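Long-range contacts in hydrogenase maturation protease HycI (Thermococcus kodakarensis KOD1, PDB 5ZBY), which probably cleaves the C-terminal extension from a [NiFe] hydrogenase precursor during maturation: residues A[15-20]-A[70-75]; A[88-93]-A[118-123]. One frame throughout, in Å; residues are numbered along the deposited sequence.

After the N-terminal helix 3-8, the chain lays down strand 14-18, then runs through helix 29-40, strand 46-50 and helix 59-64 before strand 69-75 settles beside the first strand; interaction 1 closes that loop. Only afterwards does interaction 2 open: the chain leaves edge strand 85-88, passes through a turn, a loop and helix 105-116, and returns as strand 119-125. The two loops therefore follow one another and neither nest nor cross. They meet in one sheet, in the order 46-50, 14-18, 69-75, 119-125, 85-88, where Phe-72 O and Val-70 O probably accept hydrogen bonds from Ile-123 N and Val-121 N. Interaction 1 joins central strands, whereas interaction 2 attaches the antiparallel edge.

Interaction 1 (A[15-20]-A[70-75]); sequences VICGIG and VVFVDA
Val-15 to Gly-18 pair in parallel register with Val-70 to Val-73, mid-sheet with side chains buried on both faces, the strand axes 4.7 Å apart and 18° from exactly parallel. Val-71 N donates to Val-15 O and Cys-17 N to Val-71 O; Val-73 N to Cys-17 O and Ile-19 N to Val-73 O continue the alternating pattern. Beyond it, a water joins Ile-19 O (2.7 Å) to Ala-75 N (3.0 Å).

Cys-17 CB lies 3.5 Å from Phe-72 CD2, and SG makes an oblique sulfur-aromatic contact with that ring. Ile-19 has an extended chain (chi2 170°), which carries CD1 to within 3.7 Å of the same Phe-72 CD2. Its CG2 rests 3.8 Å from Asp-74 OD2. On the reverse face Ile-16 CG2 meets Val-73 CG2 at 4.0 Å.

Asp-74 OD1 stands 3.1 Å from Ile-19 O, two acceptors that cannot bond directly, and is hydrogen-bonded to O8 of a HEPES molecule, probably from the crystallisation liquor. An alanine here would probably open a gap beside Ile-19 CG2 and leave that O8 without this partner.

Strand 46-50 bonds along the far edge of 14-18, strand 119-125 packs beyond 69-75, and helix 29-40 lies over Ile-16 and Val-73.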
loop_
_atom_site.group_PDB
_atom_site.type_symbol
_atom_site.label_atom_id
_atom_site.label_comp_id
_atom_site.label_asym_id
_atom_site.label_seq_id
_atom_site.Cartn_x
_atom_site.Cartn_y
_atom_site.Cartn_z
ATOM N N VAL A 15 -3.079 -6.650 -7.329
ATOM C CA VAL A 15 -1.904 -5.823 -7.506
ATOM C C VAL A 15 -1.627 -5.218 -6.148
ATOM O O VAL A 15 -2.549 -4.693 -5.519
ATOM C CB VAL A 15 -2.108 -4.736 -8.595
ATOM C CG1 VAL A 15 -0.819 -3.899 -8.771
ATOM C CG2 VAL A 15 -2.523 -5.366 -9.961
ATOM N N ILE A 16 -0.386 -5.345 -5.668
ATOM C CA ILE A 16 -0.006 -4.691 -4.427
ATOM C C ILE A 16 1.028 -3.621 -4.756
ATOM O O ILE A 16 2.012 -3.904 -5.425
ATOM C CB ILE A 16 0.545 -5.694 -3.423
ATOM C CG1 ILE A 16 -0.562 -6.733 -3.126
ATOM C CG2 ILE A 16 0.908 -4.977 -2.101
ATOM C CD1 ILE A 16 -0.070 -7.905 -2.383
ATOM N N CYS A 17 0.740 -2.396 -4.334
ATOM C CA CYS A 17 1.502 -1.201 -4.708
ATOM C C CYS A 17 2.102 -0.579 -3.484
ATOM O O CYS A 17 1.348 -0.022 -2.682
ATOM C CB CYS A 17 0.581 -0.166 -5.341
ATOM S SG CYS A 17 0.046 -0.667 -6.974
ATOM N N GLY A 18 3.424 -0.643 -3.325
ATOM C CA GLY A 18 4.060 0.012 -2.186
ATOM C C GLY A 18 4.379 1.458 -2.508
ATOM O O GLY A 18 4.935 1.773 -3.540
ATOM N N ILE A 19 4.025 2.361 -1.607
ATOM C CA ILE A 19 4.232 3.778 -1.774
ATOM C C ILE A 19 5.178 4.213 -0.691
ATOM O O ILE A 19 5.026 3.834 0.465
ATOM C CB ILE A 19 2.888 4.593 -1.640
ATOM C CG1 ILE A 19 1.905 4.122 -2.731
ATOM C CG2 ILE A 19 3.117 6.101 -1.823
ATOM C CD1 ILE A 19 0.521 4.707 -2.489
ATOM N N GLY A 20 6.176 5.033 -1.035
ATOM C CA GLY A 20 7.000 5.587 0.037
ATOM C C GLY A 20 8.341 6.053 -0.489
ATOM O O GLY A 20 8.519 6.156 -1.700
ATOM N N VAL A 70 -6.784 -4.012 -5.855
ATOM C CA VAL A 70 -5.539 -3.252 -5.820
ATOM C C VAL A 70 -5.344 -2.808 -4.380
ATOM O O VAL A 70 -6.276 -2.260 -3.782
ATOM C CB VAL A 70 -5.581 -2.038 -6.766
ATOM C CG1 VAL A 70 -4.239 -1.264 -6.648
ATOM C CG2 VAL A 70 -5.822 -2.526 -8.238
ATOM N N VAL A 71 -4.178 -3.108 -3.820
ATOM C CA VAL A 71 -3.845 -2.757 -2.413
ATOM C C VAL A 71 -2.696 -1.778 -2.412
ATOM O O VAL A 71 -1.601 -2.159 -2.827
ATOM C CB VAL A 71 -3.427 -3.998 -1.647
ATOM C CG1 VAL A 71 -3.108 -3.695 -0.205
ATOM C CG2 VAL A 71 -4.541 -5.072 -1.735
ATOM N N PHE A 72 -2.937 -0.548 -1.964
ATOM C CA PHE A 72 -1.873 0.438 -1.768
ATOM C C PHE A 72 -1.365 0.285 -0.368
ATOM O O PHE A 72 -2.151 0.043 0.537
ATOM C CB PHE A 72 -2.402 1.856 -2.002
ATOM C CG PHE A 72 -2.697 2.118 -3.453
ATOM C CD1 PHE A 72 -3.991 2.119 -3.931
ATOM C CD2 PHE A 72 -1.651 2.305 -4.348
ATOM C CE1 PHE A 72 -4.251 2.333 -5.312
ATOM C CE2 PHE A 72 -1.920 2.495 -5.726
ATOM C CZ PHE A 72 -3.198 2.539 -6.187
ATOM N N VAL A 73 -0.055 0.361 -0.177
ATOM C CA VAL A 73 0.516 0.206 1.167
ATOM C C VAL A 73 1.395 1.443 1.407
ATOM O O VAL A 73 2.252 1.756 0.584
ATOM C CB VAL A 73 1.356 -1.066 1.301
ATOM C CG1 VAL A 73 1.949 -1.198 2.698
ATOM C CG2 VAL A 73 0.548 -2.350 0.904
ATOM N N ASP A 74 1.152 2.193 2.479
ATOM C CA ASP A 74 1.866 3.477 2.673
ATOM C C ASP A 74 1.991 3.759 4.199
ATOM O O ASP A 74 1.213 3.271 5.008
ATOM C CB ASP A 74 1.093 4.626 1.981
ATOM C CG ASP A 74 1.922 5.904 1.798
ATOM O OD1 ASP A 74 3.158 5.852 1.981
ATOM O OD2 ASP A 74 1.332 6.921 1.415
ATOM N N ALA A 75 3.015 4.509 4.577
ATOM C CA ALA A 75 3.006 5.145 5.879
ATOM C C ALA A 75 1.977 6.274 5.922
ATOM O O ALA A 75 2.070 7.221 5.161
ATOM C CB ALA A 75 4.412 5.721 6.179
HETATM O O HOH W 1 5.662 4.374 3.083
#

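Interaction 2 (A[88-93]-A[118-123]); sequences ADPLKT and SDIVLI
Ala-88 and Leu-122 form an antiparallel hydrogen-bonded pair where edge strand 85-88, the one strand running against the rest of this mixed sheet, ends beside strand 119-125. Ala-88 N gives its hydrogen to Leu-122 O at 2.8 Å, and Leu-122 N returns one to Ala-88 O at 2.9 Å. Both bonds are close to straight.

Past this pair the chain leaves the sheet through a type I turn from Asp-89 to Lys-92. Asp-89 OD1 takes the N-H of Leu-91 at 3.0 Å from above the carboxylate plane, an Asx turn built into the same bend. Pro-90, inside the turn, lays its ring against strand 119-125: CG touches Ile-120 CG2 at 3.7 Å, the two side chains crossing at about a right angle, and CB faces Leu-122 CB at 4.2 Å. Val-121 holds CG1 between its backbone N and carbonyl carbon (chi1 66°), which leaves CG2 anti to the N and 3.5 Å from Ala-88 O. Ile-120 in turn packs on Phe-72 and Ala-109.

Continued pairing would have brought the nitrogen of Pro-90 to Ile-120 O, but proline has no N-H to give. Its CD stands there instead, 3.6 Å from Ile-120 O, which, together with the turn, is consistent with the pairing ending here and apolar contact taking over from hydrogen bonding as the chain turns off.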
loop_
_atom_site.group_PDB
_atom_site.type_symbol
_atom_site.label_atom_id
_atom_site.label_comp_id
_atom_site.label_asym_id
_atom_site.label_seq_id
_atom_site.Cartn_x
_atom_site.Cartn_y
_atom_site.Cartn_z
ATOM N N ALA A 88 -8.140 1.292 5.054
ATOM C CA ALA A 88 -9.058 2.347 4.655
ATOM C C ALA A 88 -9.472 2.222 3.215
ATOM O O ALA A 88 -8.819 1.521 2.442
ATOM C CB ALA A 88 -8.431 3.722 4.886
ATOM N N ASP A 89 -10.547 2.926 2.874
ATOM C CA ASP A 89 -11.087 3.031 1.513
ATOM C C ASP A 89 -10.585 4.318 0.887
ATOM O O ASP A 89 -11.034 5.434 1.220
ATOM C CB ASP A 89 -12.617 2.990 1.546
ATOM C CG ASP A 89 -13.258 3.192 0.176
ATOM O OD1 ASP A 89 -12.540 3.268 -0.846
ATOM O OD2 ASP A 89 -14.511 3.272 0.119
ATOM N N PRO A 90 -9.608 4.203 -0.024
ATOM C CA PRO A 90 -8.985 5.424 -0.516
ATOM C C PRO A 90 -9.867 6.190 -1.491
ATOM O O PRO A 90 -9.516 7.308 -1.827
ATOM C CB PRO A 90 -7.690 4.905 -1.192
ATOM C CG PRO A 90 -8.095 3.579 -1.700
ATOM C CD PRO A 90 -9.023 2.989 -0.639
ATOM N N LEU A 91 -10.990 5.602 -1.910
ATOM C CA LEU A 91 -11.938 6.284 -2.768
ATOM C C LEU A 91 -12.727 7.346 -2.003
ATOM O O LEU A 91 -13.229 8.284 -2.612
ATOM C CB LEU A 91 -12.930 5.313 -3.370
ATOM C CG LEU A 91 -12.333 4.224 -4.286
ATOM C CD1 LEU A 91 -13.355 3.147 -4.554
ATOM C CD2 LEU A 91 -11.960 4.914 -5.548
ATOM N N LYS A 92 -12.807 7.195 -0.681
ATOM C CA LYS A 92 -13.712 8.048 0.103
ATOM C C LYS A 92 -13.198 9.482 0.208
ATOM O O LYS A 92 -12.022 9.711 0.527
ATOM C CB LYS A 92 -13.914 7.456 1.493
ATOM C CG LYS A 92 -15.373 7.292 1.883
ATOM C CD LYS A 92 -15.532 7.136 3.388
ATOM C CE LYS A 92 -16.939 6.709 3.743
ATOM N NZ LYS A 92 -17.037 6.259 5.162
ATOM N N THR A 93 -14.073 10.454 -0.079
ATOM C CA THR A 93 -13.773 11.875 0.048
ATOM C C THR A 93 -13.789 12.285 1.525
ATOM O O THR A 93 -14.741 11.976 2.244
ATOM C CB THR A 93 -14.804 12.699 -0.749
ATOM O OG1 THR A 93 -15.019 12.037 -2.018
ATOM C CG2 THR A 93 -14.266 14.012 -1.023
ATOM N N SER A 118 -11.933 -2.870 -10.325
ATOM C CA SER A 118 -11.263 -3.490 -9.184
ATOM C C SER A 118 -11.708 -2.875 -7.858
ATOM O O SER A 118 -11.912 -1.689 -7.815
ATOM C CB SER A 118 -9.746 -3.318 -9.319
ATOM O OG SER A 118 -9.053 -4.041 -8.322
ATOM N N ASP A 119 -11.827 -3.681 -6.813
ATOM C CA ASP A 119 -11.839 -3.075 -5.459
ATOM C C ASP A 119 -10.503 -2.430 -5.194
ATOM O O ASP A 119 -9.469 -2.912 -5.657
ATOM C CB ASP A 119 -12.112 -4.139 -4.418
ATOM C CG ASP A 119 -13.575 -4.541 -4.377
ATOM O OD1 ASP A 119 -14.418 -3.767 -4.878
ATOM O OD2 ASP A 119 -13.888 -5.624 -3.850
ATOM N N ILE A 120 -10.495 -1.351 -4.393
ATOM C CA ILE A 120 -9.241 -0.719 -4.043
ATOM C C ILE A 120 -9.187 -0.605 -2.537
ATOM O O ILE A 120 -10.158 -0.138 -1.939
ATOM C CB ILE A 120 -9.116 0.697 -4.618
ATOM C CG1 ILE A 120 -9.678 0.776 -6.063
ATOM C CG2 ILE A 120 -7.676 1.216 -4.467
ATOM C CD1 ILE A 120 -8.793 0.119 -7.112
ATOM N N VAL A 121 -8.054 -0.940 -1.930
ATOM C CA VAL A 121 -7.922 -0.719 -0.471
ATOM C C VAL A 121 -6.578 -0.037 -0.173
ATOM O O VAL A 121 -5.634 -0.147 -0.983
ATOM C CB VAL A 121 -8.066 -2.045 0.267
ATOM C CG1 VAL A 121 -6.929 -2.963 -0.049
ATOM C CG2 VAL A 121 -8.141 -1.841 1.727
ATOM N N LEU A 122 -6.499 0.728 0.943
ATOM C CA LEU A 122 -5.242 1.278 1.423
ATOM C C LEU A 122 -4.907 0.643 2.754
ATOM O O LEU A 122 -5.761 0.617 3.654
ATOM C CB LEU A 122 -5.347 2.804 1.562
ATOM C CG LEU A 122 -4.251 3.547 2.336
ATOM C CD1 LEU A 122 -2.898 3.407 1.663
ATOM C CD2 LEU A 122 -4.661 5.028 2.478
ATOM N N ILE A 123 -3.712 0.073 2.896
ATOM C CA ILE A 123 -3.231 -0.345 4.204
ATOM C C ILE A 123 -2.162 0.662 4.654
ATOM O O ILE A 123 -1.123 0.782 3.998
ATOM C CB ILE A 123 -2.641 -1.779 4.208
ATOM C CG1 ILE A 123 -3.676 -2.773 3.686
ATOM C CG2 ILE A 123 -2.166 -2.151 5.666
ATOM C CD1 ILE A 123 -3.044 -4.148 3.374
#